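Local coordinates for exported gluconolactonase (Xanthomonas campestris pv. campestris, PDB 3DR2), which hydrolyses gluconolactone to gluconate in a secondary pathway of glucose metabolism and carries bound calcium on a six-bladed beta-propeller, at residues P50-A55 with L70-D75; A108-R111 with Q117-L120; W251-S256 with G271-P276. All coordinates share one frame; numbering follows the deposited sequence.

In the fold
Contacts 1 and 3 are buried and follow one plan: each joins two strands of a propeller blade that are neighbours once removed, strand 58-63 lying between the partners in contact 1 and strand 259-263 in contact 3, so side chains alone meet. A tryptophan ring edge carries both; it meets a carboxylate and a second tryptophan in contact 1, and the methyl end of an isoleucine in contact 3. Contact 2, partly buried, pairs adjacent strands of an outer hairpin through two backbone hydrogen bonds, with side chains secondary. Contacts 2 and 3 lie on opposite sides of the chain's centre, their own centres about 30 Å apart.

Contact 1 (P50-A55 with L70-D75)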
loop_
_atom_site.group_PDB
_atom_site.type_symbol
_atom_site.label_atom_id
_atom_site.label_comp_id
_atom_site.label_asym_id
_atom_site.label_seq_id
_atom_site.Cartn_x
_atom_site.Cartn_y
_atom_site.Cartn_z
ATOM N N PRO A 50 -5.070 13.185 -9.513
ATOM C CA PRO A 50 -5.803 14.276 -8.862
ATOM C C PRO A 50 -6.825 14.902 -9.811
ATOM O O PRO A 50 -6.535 15.145 -10.982
ATOM C CB PRO A 50 -4.698 15.253 -8.492
ATOM C CG PRO A 50 -3.731 15.095 -9.651
ATOM C CD PRO A 50 -3.687 13.587 -9.835
ATOM N N ALA A 51 -8.019 15.170 -9.296
ATOM C CA ALA A 51 -9.078 15.768 -10.090
ATOM C C ALA A 51 -9.914 16.678 -9.201
ATOM O O ALA A 51 -10.363 16.273 -8.126
ATOM C CB ALA A 51 -9.955 14.683 -10.696
ATOM N N TRP A 52 -10.123 17.910 -9.651
ATOM C CA TRP A 52 -10.915 18.860 -8.885
ATOM C C TRP A 52 -12.397 18.594 -9.113
ATOM O O TRP A 52 -12.862 18.549 -10.251
ATOM C CB TRP A 52 -10.570 20.294 -9.291
ATOM C CG TRP A 52 -11.442 21.309 -8.615
ATOM C CD1 TRP A 52 -12.476 22.003 -9.172
ATOM C CD2 TRP A 52 -11.388 21.706 -7.238
ATOM N NE1 TRP A 52 -13.071 22.805 -8.231
ATOM C CE2 TRP A 52 -12.424 22.643 -7.035
ATOM C CE3 TRP A 52 -10.568 21.359 -6.158
ATOM C CZ2 TRP A 52 -12.664 23.242 -5.789
ATOM C CZ3 TRP A 52 -10.805 21.952 -4.917
ATOM C CH2 TRP A 52 -11.847 22.884 -4.747
ATOM N N TRP A 53 -13.125 18.426 -8.015
ATOM C CA TRP A 53 -14.554 18.135 -8.036
ATOM C C TRP A 53 -15.305 19.369 -7.537
ATOM O O TRP A 53 -15.524 19.529 -6.337
ATOM C CB TRP A 53 -14.815 16.939 -7.117
ATOM C CG TRP A 53 -16.155 16.299 -7.254
ATOM C CD1 TRP A 53 -17.084 16.516 -8.233
ATOM C CD2 TRP A 53 -16.697 15.282 -6.403
ATOM N NE1 TRP A 53 -18.170 15.692 -8.043
ATOM C CE2 TRP A 53 -17.957 14.924 -6.928
ATOM C CE3 TRP A 53 -16.238 14.636 -5.246
ATOM C CZ2 TRP A 53 -18.766 13.947 -6.337
ATOM C CZ3 TRP A 53 -17.044 13.664 -4.658
ATOM C CH2 TRP A 53 -18.293 13.331 -5.207
ATOM N N GLU A 54 -15.693 20.235 -8.468
ATOM C CA GLU A 54 -16.395 21.474 -8.141
ATOM C C GLU A 54 -17.640 21.291 -7.275
ATOM O O GLU A 54 -17.818 21.993 -6.273
ATOM C CB GLU A 54 -16.774 22.211 -9.429
ATOM C CG GLU A 54 -17.543 23.513 -9.210
ATOM C CD GLU A 54 -16.697 24.643 -8.634
ATOM O OE1 GLU A 54 -15.508 24.436 -8.318
ATOM O OE2 GLU A 54 -17.235 25.761 -8.496
ATOM N N ALA A 55 -18.500 20.355 -7.658
ATOM C CA ALA A 55 -19.733 20.104 -6.916
ATOM C C ALA A 55 -19.523 19.883 -5.415
ATOM O O ALA A 55 -20.393 20.210 -4.604
ATOM C CB ALA A 55 -20.459 18.910 -7.516
ATOM N N LEU A 70 -9.125 9.222 -2.208
ATOM C CA LEU A 70 -9.260 10.200 -1.128
ATOM C C LEU A 70 -9.830 11.527 -1.594
ATOM O O LEU A 70 -9.790 11.850 -2.780
ATOM C CB LEU A 70 -7.891 10.439 -0.497
ATOM C CG LEU A 70 -7.177 9.157 -0.058
ATOM C CD1 LEU A 70 -5.733 9.453 0.295
ATOM C CD2 LEU A 70 -7.921 8.551 1.129
ATOM N N GLY A 71 -10.346 12.298 -0.638
ATOM C CA GLY A 71 -10.908 13.596 -0.950
ATOM C C GLY A 71 -10.423 14.666 0.013
ATOM O O GLY A 71 -10.636 14.571 1.223
ATOM N N TRP A 72 -9.760 15.684 -0.527
ATOM C CA TRP A 72 -9.253 16.788 0.280
ATOM C C TRP A 72 -10.310 17.886 0.318
ATOM O O TRP A 72 -10.733 18.370 -0.731
ATOM C CB TRP A 72 -7.974 17.351 -0.338
ATOM C CG TRP A 72 -7.465 18.585 0.343
ATOM C CD1 TRP A 72 -6.737 18.649 1.497
ATOM C CD2 TRP A 72 -7.655 19.938 -0.087
ATOM N NE1 TRP A 72 -6.458 19.961 1.810
ATOM C CE2 TRP A 72 -7.010 20.772 0.855
ATOM C CE3 TRP A 72 -8.309 20.528 -1.178
ATOM C CZ2 TRP A 72 -6.998 22.167 0.738
ATOM C CZ3 TRP A 72 -8.296 21.917 -1.293
ATOM C CH2 TRP A 72 -7.642 22.718 -0.337
ATOM N N ARG A 73 -10.735 18.256 1.527
ATOM C CA ARG A 73 -11.732 19.308 1.728
ATOM C C ARG A 73 -10.966 20.613 1.959
ATOM O O ARG A 73 -9.848 20.599 2.464
ATOM C CB ARG A 73 -12.604 18.995 2.946
ATOM C CG ARG A 73 -13.078 17.549 3.052
ATOM C CD ARG A 73 -13.818 17.054 1.813
ATOM N NE ARG A 73 -14.475 15.775 2.091
ATOM C CZ ARG A 73 -15.328 15.162 1.276
ATOM N NH1 ARG A 73 -15.640 15.695 0.097
ATOM N NH2 ARG A 73 -15.907 14.027 1.659
ATOM N N GLU A 74 -11.568 21.743 1.617
ATOM C CA GLU A 74 -10.868 23.011 1.759
ATOM C C GLU A 74 -10.451 23.425 3.173
ATOM O O GLU A 74 -9.639 24.337 3.334
ATOM C CB GLU A 74 -11.676 24.115 1.075
ATOM C CG GLU A 74 -11.855 23.846 -0.421
ATOM C CD GLU A 74 -12.494 24.998 -1.163
ATOM O OE1 GLU A 74 -13.622 25.388 -0.801
ATOM O OE2 GLU A 74 -11.866 25.511 -2.116
ATOM N N ASP A 75 -10.980 22.760 4.197
ATOM C CA ASP A 75 -10.588 23.092 5.564
ATOM C C ASP A 75 -9.406 22.212 5.981
ATOM O O ASP A 75 -8.965 22.230 7.135
ATOM C CB ASP A 75 -11.775 22.923 6.522
ATOM C CG ASP A 75 -12.132 21.478 6.769
ATOM O OD1 ASP A 75 -11.984 20.656 5.843
ATOM O OD2 ASP A 75 -12.579 21.170 7.895
#
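The indole of W52 meets E74 and W72, both at its six-membered edge. W52 lies on strand 47-53 and W72 on strand 68-73, with strand 58-63 between them, in one antiparallel blade of the six-bladed propeller. With CG anti to the backbone N, chi1 175° carries the indole toward the second segment, where Q286 and R290 also pack against it. On the buried side the two tryptophans meet through ring edges, CZ3 of W52 standing 4.4 Å from CZ3 of W72. The W72 ring is also covered by its own segment, with CA of E74 3.9 Å above one face and toward the rim; F292 and strand 58-63 add to the packing around it.

The closer approach is to the carboxylate, on the partly exposed side of E54 and E74: CH2 of W52 lies 3.7 Å from OE2 of E74, near the ring plane, and the ring and carboxylate planes are turned 53° apart. Here NE1 of W52 donates to OE1 of E54, 2.9 Å away and 167° at the hydrogen, with the acceptor in the indole plane. E74 is held by salt bridges from R57 to OE1 and R290 to OE2. With both oxygens paired to arginines, its charge is probably well compensated, consistent with a carboxylate being tolerated at the electropositive hydrogen-bearing edge of a buried indole.

Contact 2 (A108-R111 with Q117-L120); sequences AITR and QAHL
L120 lays its CD1 methyl against CB of A108, 3.5 Å away, an apolar touch between a buried alanine and an exposed leucine. With CG anti to its backbone N (chi1 173°), the leucine bends back over the first strand, and CD1 also comes close to the carbonyl oxygen of I109. On the same face T110 packs against the second strand: OG1 rests 3.6 Å from CB of A118, CB faces the carbonyl oxygen of H119, and CG2 passes beside CA of L120. The hydroxyl finds its polar partner elsewhere, in E103.

The backbones do the joining. R111 and H119 form an antiparallel hydrogen-bonded pair: N of R111 donates to O of H119 over 2.8 Å, and N of H119 donates to O of R111, also over 2.8 Å. A CA-H...O contact from A118 CA, at 3.5 Å, also converges on O of R111. T110 and L120 make the adjoining non-hydrogen-bonded pair, and the axes of the short segments 108-111 and 118-120 run at 131°, well short of strictly antiparallel. R111 and H119 project from the other face, where the imidazole has a weak hydrogen bond to D115 and the guanidinium lies close to that of R98.

The hairpin forms the outer half of a four-stranded antiparallel blade: strand 118-120 is its outermost strand, and strand 108-112 lies between it and strand 99-103, which is followed inward by strand 88-93.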
loop_
_atom_site.group_PDB
_atom_site.type_symbol
_atom_site.label_atom_id
_atom_site.label_comp_id
_atom_site.label_asym_id
_atom_site.label_seq_id
_atom_site.Cartn_x
_atom_site.Cartn_y
_atom_site.Cartn_z
ATOM N N ALA A 108 -10.504 -1.465 -16.232
ATOM C CA ALA A 108 -11.608 -0.787 -16.883
ATOM C C ALA A 108 -11.785 0.649 -16.449
ATOM O O ALA A 108 -11.050 1.156 -15.602
ATOM C CB ALA A 108 -12.891 -1.554 -16.597
ATOM N N ILE A 109 -12.771 1.292 -17.067
ATOM C CA ILE A 109 -13.155 2.660 -16.749
ATOM C C ILE A 109 -14.466 2.513 -15.983
ATOM O O ILE A 109 -15.389 1.839 -16.454
ATOM C CB ILE A 109 -13.437 3.492 -18.015
ATOM C CG1 ILE A 109 -12.180 3.574 -18.884
ATOM C CG2 ILE A 109 -13.914 4.887 -17.623
ATOM C CD1 ILE A 109 -10.992 4.245 -18.202
ATOM N N THR A 110 -14.547 3.120 -14.802
ATOM C CA THR A 110 -15.759 3.042 -13.988
ATOM C C THR A 110 -16.234 4.449 -13.621
ATOM O O THR A 110 -15.512 5.425 -13.826
ATOM C CB THR A 110 -15.507 2.227 -12.696
ATOM O OG1 THR A 110 -14.568 2.920 -11.861
ATOM C CG2 THR A 110 -14.945 0.849 -13.043
ATOM N N ARG A 111 -17.454 4.552 -13.094
ATOM C CA ARG A 111 -18.017 5.846 -12.713
ATOM C C ARG A 111 -18.754 5.710 -11.382
ATOM O O ARG A 111 -19.586 4.821 -11.215
ATOM C CB ARG A 111 -18.977 6.333 -13.808
ATOM C CG ARG A 111 -19.556 7.727 -13.594
ATOM C CD ARG A 111 -20.324 8.179 -14.832
ATOM N NE ARG A 111 -21.448 7.289 -15.108
ATOM C CZ ARG A 111 -22.002 7.123 -16.304
ATOM N NH1 ARG A 111 -21.535 7.788 -17.354
ATOM N NH2 ARG A 111 -23.024 6.292 -16.449
ATOM N N GLN A 117 -20.268 4.242 -4.901
ATOM C CA GLN A 117 -20.010 2.971 -5.571
ATOM C C GLN A 117 -19.585 3.223 -7.012
ATOM O O GLN A 117 -20.233 3.982 -7.725
ATOM C CB GLN A 117 -21.276 2.119 -5.569
ATOM C CG GLN A 117 -21.684 1.592 -4.204
ATOM C CD GLN A 117 -21.105 0.221 -3.921
ATOM O OE1 GLN A 117 -19.894 0.064 -3.745
ATOM N NE2 GLN A 117 -21.973 -0.786 -3.884
ATOM N N ALA A 118 -18.503 2.579 -7.438
ATOM C CA ALA A 118 -18.013 2.748 -8.803
ATOM C C ALA A 118 -18.551 1.656 -9.712
ATOM O O ALA A 118 -18.227 0.478 -9.539
ATOM C CB ALA A 118 -16.484 2.737 -8.821
ATOM N N HIS A 119 -19.369 2.053 -10.684
ATOM C CA HIS A 119 -19.969 1.113 -11.625
ATOM C C HIS A 119 -19.199 1.045 -12.943
ATOM O O HIS A 119 -18.671 2.045 -13.425
ATOM C CB HIS A 119 -21.418 1.519 -11.888
ATOM C CG HIS A 119 -22.249 1.592 -10.645
ATOM N ND1 HIS A 119 -22.601 0.476 -9.916
ATOM C CD2 HIS A 119 -22.768 2.652 -9.980
ATOM C CE1 HIS A 119 -23.299 0.844 -8.857
ATOM N NE2 HIS A 119 -23.415 2.161 -8.872
ATOM N N LEU A 120 -19.146 -0.148 -13.523
ATOM C CA LEU A 120 -18.434 -0.375 -14.780
ATOM C C LEU A 120 -18.993 0.367 -15.995
ATOM O O LEU A 120 -20.190 0.321 -16.264
ATOM C CB LEU A 120 -18.417 -1.878 -15.089
ATOM C CG LEU A 120 -17.864 -2.339 -16.445
ATOM C CD1 LEU A 120 -16.355 -2.137 -16.505
ATOM C CD2 LEU A 120 -18.199 -3.809 -16.639
#

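Contact 3 (W251-S256 with G271-P276)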
loop_
_atom_site.group_PDB
_atom_site.type_symbol
_atom_site.label_atom_id
_atom_site.label_comp_id
_atom_site.label_asym_id
_atom_site.label_seq_id
_atom_site.Cartn_x
_atom_site.Cartn_y
_atom_site.Cartn_z
ATOM N N TRP A 251 -0.636 26.517 -21.536
ATOM C CA TRP A 251 0.601 26.009 -20.959
ATOM C C TRP A 251 0.360 24.606 -20.437
ATOM O O TRP A 251 -0.707 24.306 -19.904
ATOM C CB TRP A 251 1.069 26.879 -19.795
ATOM C CG TRP A 251 1.539 28.240 -20.169
ATOM C CD1 TRP A 251 1.642 28.766 -21.427
ATOM C CD2 TRP A 251 1.964 29.263 -19.268
ATOM N NE1 TRP A 251 2.104 30.061 -21.362
ATOM C CE2 TRP A 251 2.310 30.390 -20.048
ATOM C CE3 TRP A 251 2.086 29.339 -17.874
ATOM C CZ2 TRP A 251 2.770 31.581 -19.477
ATOM C CZ3 TRP A 251 2.545 30.523 -17.306
ATOM C CH2 TRP A 251 2.881 31.628 -18.110
ATOM N N LEU A 252 1.363 23.752 -20.585
ATOM C CA LEU A 252 1.267 22.381 -20.119
ATOM C C LEU A 252 2.156 22.217 -18.886
ATOM O O LEU A 252 3.371 22.419 -18.946
ATOM C CB LEU A 252 1.689 21.419 -21.237
ATOM C CG LEU A 252 1.482 19.920 -20.996
ATOM C CD1 LEU A 252 1.388 19.198 -22.324
ATOM C CD2 LEU A 252 2.614 19.360 -20.156
ATOM N N TRP A 253 1.527 21.878 -17.764
ATOM C CA TRP A 253 2.221 21.672 -16.494
ATOM C C TRP A 253 2.348 20.169 -16.327
ATOM O O TRP A 253 1.346 19.467 -16.152
ATOM C CB TRP A 253 1.407 22.270 -15.341
ATOM C CG TRP A 253 1.098 23.743 -15.515
ATOM C CD1 TRP A 253 0.448 24.324 -16.567
ATOM C CD2 TRP A 253 1.435 24.808 -14.617
ATOM N NE1 TRP A 253 0.362 25.684 -16.383
ATOM C CE2 TRP A 253 0.959 26.010 -15.194
ATOM C CE3 TRP A 253 2.094 24.867 -13.380
ATOM C CZ2 TRP A 253 1.121 27.260 -14.577
ATOM C CZ3 TRP A 253 2.255 26.113 -12.763
ATOM C CH2 TRP A 253 1.769 27.291 -13.367
ATOM N N SER A 254 3.582 19.681 -16.364
ATOM C CA SER A 254 3.832 18.250 -16.281
ATOM C C SER A 254 4.650 17.775 -15.100
ATOM O O SER A 254 5.574 18.448 -14.643
ATOM C CB SER A 254 4.528 17.786 -17.559
ATOM O OG SER A 254 4.886 16.422 -17.475
ATOM N N SER A 255 4.311 16.587 -14.620
ATOM C CA SER A 255 5.049 15.986 -13.523
ATOM C C SER A 255 6.397 15.528 -14.079
ATOM O O SER A 255 6.579 15.428 -15.296
ATOM C CB SER A 255 4.292 14.771 -12.982
ATOM O OG SER A 255 4.141 13.787 -13.999
ATOM N N SER A 256 7.339 15.273 -13.180
ATOM C CA SER A 256 8.665 14.784 -13.535
ATOM C C SER A 256 9.301 14.242 -12.259
ATOM O O SER A 256 8.706 14.321 -11.181
ATOM C CB SER A 256 9.533 15.897 -14.138
ATOM O OG SER A 256 9.870 16.876 -13.174
ATOM N N GLY A 271 9.747 27.012 -16.910
ATOM C CA GLY A 271 10.257 26.994 -15.553
ATOM C C GLY A 271 10.007 25.661 -14.881
ATOM O O GLY A 271 9.370 24.779 -15.454
ATOM N N HIS A 272 10.488 25.529 -13.651
ATOM C CA HIS A 272 10.347 24.290 -12.900
ATOM C C HIS A 272 9.904 24.553 -11.462
ATOM O O HIS A 272 10.369 25.500 -10.817
ATOM C CB HIS A 272 11.692 23.555 -12.934
ATOM C CG HIS A 272 11.708 22.257 -12.192
ATOM N ND1 HIS A 272 12.179 22.144 -10.903
ATOM C CD2 HIS A 272 11.344 21.008 -12.571
ATOM C CE1 HIS A 272 12.107 20.881 -10.518
ATOM N NE2 HIS A 272 11.604 20.171 -11.512
ATOM N N ILE A 273 8.989 23.719 -10.974
ATOM C CA ILE A 273 8.483 23.829 -9.608
ATOM C C ILE A 273 8.959 22.602 -8.836
ATOM O O ILE A 273 8.372 21.521 -8.937
ATOM C CB ILE A 273 6.934 23.882 -9.585
ATOM C CG1 ILE A 273 6.453 25.149 -10.296
ATOM C CG2 ILE A 273 6.428 23.848 -8.140
ATOM C CD1 ILE A 273 4.959 25.201 -10.551
ATOM N N PRO A 274 10.045 22.747 -8.061
ATOM C CA PRO A 274 10.561 21.613 -7.294
ATOM C C PRO A 274 9.552 21.040 -6.312
ATOM O O PRO A 274 8.732 21.767 -5.750
ATOM C CB PRO A 274 11.772 22.205 -6.573
ATOM C CG PRO A 274 12.229 23.278 -7.505
ATOM C CD PRO A 274 10.928 23.918 -7.917
ATOM N N THR A 275 9.617 19.727 -6.122
ATOM C CA THR A 275 8.756 19.031 -5.176
ATOM C C THR A 275 9.687 18.120 -4.374
ATOM O O THR A 275 10.667 17.605 -4.910
ATOM C CB THR A 275 7.685 18.196 -5.890
ATOM O OG1 THR A 275 6.881 17.533 -4.913
ATOM C CG2 THR A 275 8.321 17.170 -6.787
ATOM N N PRO A 276 9.392 17.908 -3.081
ATOM C CA PRO A 276 10.230 17.059 -2.221
ATOM C C PRO A 276 10.507 15.618 -2.651
ATOM O O PRO A 276 11.489 15.021 -2.214
ATOM C CB PRO A 276 9.550 17.160 -0.848
ATOM C CG PRO A 276 8.152 17.594 -1.151
ATOM C CD PRO A 276 8.294 18.525 -2.318
#
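Two flat groups, the indole of W253 and the imidazole of H272, are each met at an edge from the opposite segment. At the benzo edge of W253, near the ring plane, sits the CD1 methyl of I273, 3.6 Å from CZ3 and a little farther from CE3; the two side chains cross obliquely. Elsewhere on the rim, the carbonyl oxygen of W251 lies in plane, and NE1 is hydrogen-bonded to D247; the indole also makes an edge-to-face pair with F284. I273 has CG1 anti to its carbonyl carbon and a chi2 of 170°, an extended shape that pushes the terminal methyl out to the ring.

The second meeting is looser. OG of S256 stands 4.1 Å from NE2 of H272, close to the imidazole plane but too far for a hydrogen bond. Each group is engaged elsewhere: the serine hydroxyl with the carbonyl of G259, the imidazole weakly with T258. In the same segment as S256, OG of S254 donates to O of S255 over 2.9 Å.

CA atoms of W253 and H272 lie 9.3 Å apart, about two strand spacings. Strands 244-246, 252-254, 259-263 and 269-274, consecutive and antiparallel, form the meander of a propeller blade, and the contact joins its second and fourth strands across the third; the first strand follows the calcium ligand D242.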